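Local coordinates for lovastatin nonaketide synthase, polyketide synthase component (PDB 7CPX), which builds the dihydromonacolin L polyketide of lovastatin biosynthesis by iterative condensation, methylation and reduction of malonyl units, working together with the enoyl reductase LovC, at residues Y107-D119 and W509-R521. The protein carries 2 engineered substitutions. Numbering follows the deposited sequence.
Sequences YEAVTNAGMRIQD and WSLLRKRSVLPFR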
loop_
_atom_site.group_PDB
_atom_site.type_symbol
_atom_site.label_atom_id
_atom_site.label_comp_id
_atom_site.label_asym_id
_atom_site.label_seq_id
_atom_site.Cartn_x
_atom_site.Cartn_y
_atom_site.Cartn_z
ATOM N N TYR A 107 39.485 -19.398 -6.618
ATOM C CA TYR A 107 40.192 -19.755 -7.840
ATOM C C TYR A 107 41.439 -18.899 -8.013
ATOM O O TYR A 107 42.488 -19.395 -8.436
ATOM C CB TYR A 107 39.286 -19.618 -9.059
ATOM C CG TYR A 107 39.961 -20.078 -10.331
ATOM C CD1 TYR A 107 40.014 -21.423 -10.661
ATOM C CD2 TYR A 107 40.566 -19.171 -11.187
ATOM C CE1 TYR A 107 40.639 -21.851 -11.813
ATOM C CE2 TYR A 107 41.193 -19.590 -12.342
ATOM C CZ TYR A 107 41.228 -20.931 -12.651
ATOM O OH TYR A 107 41.852 -21.354 -13.803
ATOM N N GLU A 108 41.343 -17.607 -7.690
ATOM C CA GLU A 108 42.510 -16.738 -7.781
ATOM C C GLU A 108 43.611 -17.195 -6.833
ATOM O O GLU A 108 44.793 -17.177 -7.187
ATOM C CB GLU A 108 42.115 -15.294 -7.478
ATOM C CG GLU A 108 41.268 -14.644 -8.555
ATOM C CD GLU A 108 40.768 -13.272 -8.151
ATOM O OE1 GLU A 108 41.150 -12.795 -7.062
ATOM O OE2 GLU A 108 39.990 -12.672 -8.921
ATOM N N ALA A 109 43.240 -17.596 -5.618
ATOM C CA ALA A 109 44.227 -18.056 -4.648
ATOM C C ALA A 109 44.867 -19.361 -5.093
ATOM O O ALA A 109 46.079 -19.548 -4.944
ATOM C CB ALA A 109 43.575 -18.223 -3.276
ATOM N N VAL A 110 44.066 -20.280 -5.634
ATOM C CA VAL A 110 44.614 -21.526 -6.159
ATOM C C VAL A 110 45.581 -21.231 -7.296
ATOM O O VAL A 110 46.663 -21.826 -7.384
ATOM C CB VAL A 110 43.470 -22.455 -6.607
ATOM C CG1 VAL A 110 44.011 -23.678 -7.321
ATOM C CG2 VAL A 110 42.651 -22.882 -5.411
ATOM N N THR A 111 45.205 -20.312 -8.182
ATOM C CA THR A 111 46.070 -19.939 -9.293
ATOM C C THR A 111 47.380 -19.342 -8.792
ATOM O O THR A 111 48.464 -19.725 -9.245
ATOM C CB THR A 111 45.332 -18.949 -10.194
ATOM O OG1 THR A 111 44.283 -19.627 -10.897
ATOM C CG2 THR A 111 46.278 -18.312 -11.185
ATOM N N ASN A 112 47.297 -18.405 -7.847
ATOM C CA ASN A 112 48.495 -17.746 -7.342
ATOM C C ASN A 112 49.395 -18.730 -6.609
ATOM O O ASN A 112 50.625 -18.653 -6.713
ATOM C CB ASN A 112 48.103 -16.587 -6.428
ATOM C CG ASN A 112 47.319 -15.516 -7.154
ATOM O OD1 ASN A 112 47.428 -15.368 -8.370
ATOM N ND2 ASN A 112 46.521 -14.759 -6.409
ATOM N N ALA A 113 48.802 -19.660 -5.860
ATOM C CA ALA A 113 49.586 -20.682 -5.181
ATOM C C ALA A 113 50.315 -21.582 -6.166
ATOM O O ALA A 113 51.276 -22.257 -5.779
ATOM C CB ALA A 113 48.683 -21.522 -4.280
ATOM N N GLY A 114 49.881 -21.609 -7.422
ATOM C CA GLY A 114 50.530 -22.421 -8.428
ATOM C C GLY A 114 49.963 -23.822 -8.486
ATOM O O GLY A 114 50.711 -24.805 -8.483
ATOM N N MET A 115 48.638 -23.928 -8.539
ATOM C CA MET A 115 47.954 -25.212 -8.513
ATOM C C MET A 115 46.951 -25.296 -9.649
ATOM O O MET A 115 46.227 -24.335 -9.925
ATOM C CB MET A 115 47.237 -25.419 -7.186
ATOM C CG MET A 115 48.168 -25.579 -6.010
ATOM S SD MET A 115 47.270 -25.658 -4.457
ATOM C CE MET A 115 48.583 -26.148 -3.353
ATOM N N ARG A 116 46.911 -26.454 -10.300
ATOM C CA ARG A 116 45.899 -26.717 -11.310
ATOM C C ARG A 116 44.635 -27.242 -10.646
ATOM O O ARG A 116 44.693 -28.073 -9.736
ATOM C CB ARG A 116 46.410 -27.730 -12.334
ATOM C CG ARG A 116 47.787 -27.419 -12.890
ATOM C CD ARG A 116 48.085 -28.273 -14.112
ATOM N NE ARG A 116 47.977 -29.698 -13.821
ATOM C CZ ARG A 116 48.987 -30.471 -13.443
ATOM N NH1 ARG A 116 50.212 -29.993 -13.302
ATOM N NH2 ARG A 116 48.761 -31.759 -13.199
ATOM N N ILE A 117 43.484 -26.747 -11.105
ATOM C CA ILE A 117 42.216 -27.225 -10.568
ATOM C C ILE A 117 42.089 -28.727 -10.768
ATOM O O ILE A 117 41.484 -29.425 -9.946
ATOM C CB ILE A 117 41.042 -26.468 -11.218
ATOM C CG1 ILE A 117 39.727 -26.839 -10.533
ATOM C CG2 ILE A 117 40.962 -26.782 -12.702
ATOM C CD1 ILE A 117 38.548 -26.007 -10.987
ATOM N N GLN A 118 42.656 -29.250 -11.858
ATOM C CA GLN A 118 42.638 -30.691 -12.080
ATOM C C GLN A 118 43.415 -31.422 -10.994
ATOM O O GLN A 118 42.987 -32.480 -10.517
ATOM C CB GLN A 118 43.214 -31.019 -13.458
ATOM C CG GLN A 118 42.337 -30.592 -14.626
ATOM C CD GLN A 118 42.318 -29.091 -14.831
ATOM O OE1 GLN A 118 43.186 -28.373 -14.334
ATOM N NE2 GLN A 118 41.322 -28.606 -15.563
ATOM N N ASP A 119 44.565 -30.877 -10.593
ATOM C CA ASP A 119 45.365 -31.524 -9.559
ATOM C C ASP A 119 44.598 -31.603 -8.246
ATOM O O ASP A 119 44.589 -32.648 -7.584
ATOM C CB ASP A 119 46.679 -30.768 -9.367
ATOM C CG ASP A 119 47.607 -31.451 -8.381
ATOM O OD1 ASP A 119 47.284 -32.570 -7.930
ATOM O OD2 ASP A 119 48.662 -30.867 -8.055
ATOM N N TRP A 509 56.804 -22.302 -17.449
ATOM C CA TRP A 509 56.681 -23.457 -16.568
ATOM C C TRP A 509 55.543 -23.270 -15.575
ATOM O O TRP A 509 54.828 -24.226 -15.259
ATOM C CB TRP A 509 57.995 -23.701 -15.832
ATOM C CG TRP A 509 57.903 -24.784 -14.808
ATOM C CD1 TRP A 509 58.021 -26.124 -15.021
ATOM C CD2 TRP A 509 57.668 -24.620 -13.406
ATOM N NE1 TRP A 509 57.875 -26.807 -13.839
ATOM C CE2 TRP A 509 57.658 -25.906 -12.832
ATOM C CE3 TRP A 509 57.465 -23.512 -12.580
ATOM C CZ2 TRP A 509 57.454 -26.113 -11.470
ATOM C CZ3 TRP A 509 57.264 -23.720 -11.229
ATOM C CH2 TRP A 509 57.260 -25.010 -10.688
ATOM N N SER A 510 55.370 -22.055 -15.056
ATOM C CA SER A 510 54.240 -21.788 -14.175
ATOM C C SER A 510 52.922 -21.923 -14.926
ATOM O O SER A 510 51.952 -22.477 -14.394
ATOM C CB SER A 510 54.370 -20.394 -13.564
ATOM O OG SER A 510 54.480 -19.406 -14.571
ATOM N N LEU A 511 52.869 -21.427 -16.163
ATOM C CA LEU A 511 51.635 -21.525 -16.938
ATOM C C LEU A 511 51.296 -22.967 -17.287
ATOM O O LEU A 511 50.119 -23.296 -17.470
ATOM C CB LEU A 511 51.743 -20.683 -18.207
ATOM C CG LEU A 511 51.554 -19.180 -18.004
ATOM C CD1 LEU A 511 51.924 -18.434 -19.259
ATOM C CD2 LEU A 511 50.121 -18.860 -17.614
ATOM N N LEU A 512 52.300 -23.834 -17.386
ATOM C CA LEU A 512 52.062 -25.234 -17.727
ATOM C C LEU A 512 51.766 -26.081 -16.491
ATOM O O LEU A 512 50.699 -26.692 -16.387
ATOM C CB LEU A 512 53.272 -25.800 -18.476
ATOM C CG LEU A 512 53.265 -25.623 -19.993
ATOM C CD1 LEU A 512 54.650 -25.862 -20.554
ATOM C CD2 LEU A 512 52.266 -26.575 -20.628
ATOM N N ARG A 513 52.705 -26.120 -15.549
ATOM C CA ARG A 513 52.634 -27.021 -14.407
ATOM C C ARG A 513 51.906 -26.414 -13.217
ATOM O O ARG A 513 51.319 -27.155 -12.420
ATOM C CB ARG A 513 54.051 -27.421 -13.984
ATOM C CG ARG A 513 54.225 -28.884 -13.591
ATOM C CD ARG A 513 54.400 -29.054 -12.089
ATOM N NE ARG A 513 53.130 -28.986 -11.376
ATOM C CZ ARG A 513 52.377 -30.037 -11.078
ATOM N NH1 ARG A 513 52.735 -31.265 -11.417
ATOM N NH2 ARG A 513 51.234 -29.851 -10.425
ATOM N N LYS A 514 51.928 -25.087 -13.078
ATOM C CA LYS A 514 51.393 -24.412 -11.901
ATOM C C LYS A 514 50.182 -23.546 -12.227
ATOM O O LYS A 514 49.855 -22.634 -11.462
ATOM C CB LYS A 514 52.484 -23.566 -11.240
ATOM C CG LYS A 514 53.783 -24.317 -10.968
ATOM C CD LYS A 514 53.609 -25.419 -9.930
ATOM C CE LYS A 514 53.605 -24.860 -8.518
ATOM N NZ LYS A 514 53.160 -25.875 -7.524
ATOM N N ARG A 515 49.513 -23.802 -13.347
ATOM C CA ARG A 515 48.314 -23.064 -13.714
ATOM C C ARG A 515 47.286 -24.030 -14.281
ATOM O O ARG A 515 47.632 -24.961 -15.012
ATOM C CB ARG A 515 48.626 -21.957 -14.727
ATOM C CG ARG A 515 49.415 -20.799 -14.135
ATOM C CD ARG A 515 48.515 -19.752 -13.520
ATOM N NE ARG A 515 47.744 -19.038 -14.531
ATOM C CZ ARG A 515 47.372 -17.768 -14.444
ATOM N NH1 ARG A 515 47.711 -17.016 -13.409
ATOM N NH2 ARG A 515 46.652 -17.234 -15.425
ATOM N N SER A 516 46.023 -23.796 -13.941
ATOM C CA SER A 516 44.965 -24.735 -14.279
ATOM C C SER A 516 44.752 -24.810 -15.785
ATOM O O SER A 516 44.905 -23.819 -16.504
ATOM C CB SER A 516 43.665 -24.329 -13.591
ATOM O OG SER A 516 43.813 -24.328 -12.183
ATOM N N VAL A 517 44.394 -25.998 -16.255
ATOM C CA VAL A 517 44.001 -26.217 -17.641
ATOM C C VAL A 517 42.485 -26.135 -17.727
ATOM O O VAL A 517 41.771 -26.640 -16.854
ATOM C CB VAL A 517 44.516 -27.573 -18.155
ATOM C CG1 VAL A 517 44.045 -27.812 -19.580
ATOM C CG2 VAL A 517 46.032 -27.630 -18.081
ATOM N N LEU A 518 41.993 -25.505 -18.782
ATOM C CA LEU A 518 40.578 -25.226 -18.959
ATOM C C LEU A 518 40.162 -25.563 -20.380
ATOM O O LEU A 518 41.004 -25.638 -21.282
ATOM C CB LEU A 518 40.278 -23.753 -18.643
ATOM C CG LEU A 518 40.625 -23.365 -17.202
ATOM C CD1 LEU A 518 40.486 -21.874 -16.976
ATOM C CD2 LEU A 518 39.752 -24.122 -16.218
ATOM N N PRO A 519 38.858 -25.785 -20.615
ATOM C CA PRO A 519 38.408 -26.300 -21.917
ATOM C C PRO A 519 38.999 -25.571 -23.114
ATOM O O PRO A 519 39.646 -26.196 -23.961
ATOM C CB PRO A 519 36.887 -26.117 -21.852
ATOM C CG PRO A 519 36.569 -26.200 -20.405
ATOM C CD PRO A 519 37.731 -25.573 -19.691
ATOM N N PHE A 520 38.791 -24.261 -23.202
ATOM C CA PHE A 520 39.337 -23.490 -24.311
ATOM C C PHE A 520 40.820 -23.259 -24.065
ATOM O O PHE A 520 41.203 -22.692 -23.038
ATOM C CB PHE A 520 38.591 -22.166 -24.466
ATOM C CG PHE A 520 37.168 -22.328 -24.912
ATOM C CD1 PHE A 520 36.166 -22.584 -23.995
ATOM C CD2 PHE A 520 36.834 -22.231 -26.251
ATOM C CE1 PHE A 520 34.856 -22.738 -24.403
ATOM C CE2 PHE A 520 35.525 -22.382 -26.666
ATOM C CZ PHE A 520 34.535 -22.636 -25.741
ATOM N N ARG A 521 41.652 -23.699 -25.003
ATOM C CA ARG A 521 43.096 -23.693 -24.840
ATOM C C ARG A 521 43.754 -22.938 -25.984
ATOM O O ARG A 521 43.266 -22.944 -27.118
ATOM C CB ARG A 521 43.655 -25.118 -24.800
ATOM C CG ARG A 521 43.141 -25.979 -23.663
ATOM C CD ARG A 521 43.575 -27.424 -23.850
ATOM N NE ARG A 521 43.203 -28.271 -22.724
ATOM C CZ ARG A 521 42.015 -28.837 -22.570
ATOM N NH1 ARG A 521 41.040 -28.651 -23.445
ATOM N NH2 ARG A 521 41.797 -29.610 -21.510
#
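Ser516 OG accepts the N-H of Ile117 in the first turn of helix 117-120, a worked example of a helix N-terminus served by a residue distant in sequence. Helices 97-113 and 117-120 belong to the thiolase-fold ketosynthase; 509-521 joins helix 504-513 to strand 520-524 of the small three-stranded sheet in the linker between ketosynthase and acyltransferase. Arg116 holds the N-cap position but has no acceptor in its side chain, and Ser516 OG takes the Ile117 N-H instead (N to OG 2.7 Å). With OG turned beside its own backbone N (chi1 -61°), the same hydroxyl also donates weakly to Met115 O.

The next residue, Gln118, turns its carboxamide to the Val517 backbone. Val517 N reaches OE1 at 3.3 Å from above the amide plane; the approach of NE2 to Val517 O is too short in the model and therefore doubtful in detail. The bend at chi2 (72°) brings the carboxamide alongside the Val517 backbone.

At the other end, Arg116 NH1 donates to Arg513 O at 3.2 Å and sits above the centre of the Arg513 guanidinium, the two planes 44° apart. Asp119 OD2 lies near the edge of that group, 3.6 Å from Arg513 NH2, a long salt bridge that may offset part of the like charge.

Helix 97-113 ends in a Schellman motif: Gly114 N, at positive phi, bonds back to Thr111 O and Met115 N to Val110 O. Lys514 NZ has a weak, less certain bond to Gly114 O; its stronger partner is Asp264. Within that helix Tyr107 O accepts from both Thr111 N and Thr111 OG1, from opposite faces of its plane. Across the contact, Tyr107 OH lies 3.5 Å from both Ser516 CB and Leu518 CD1.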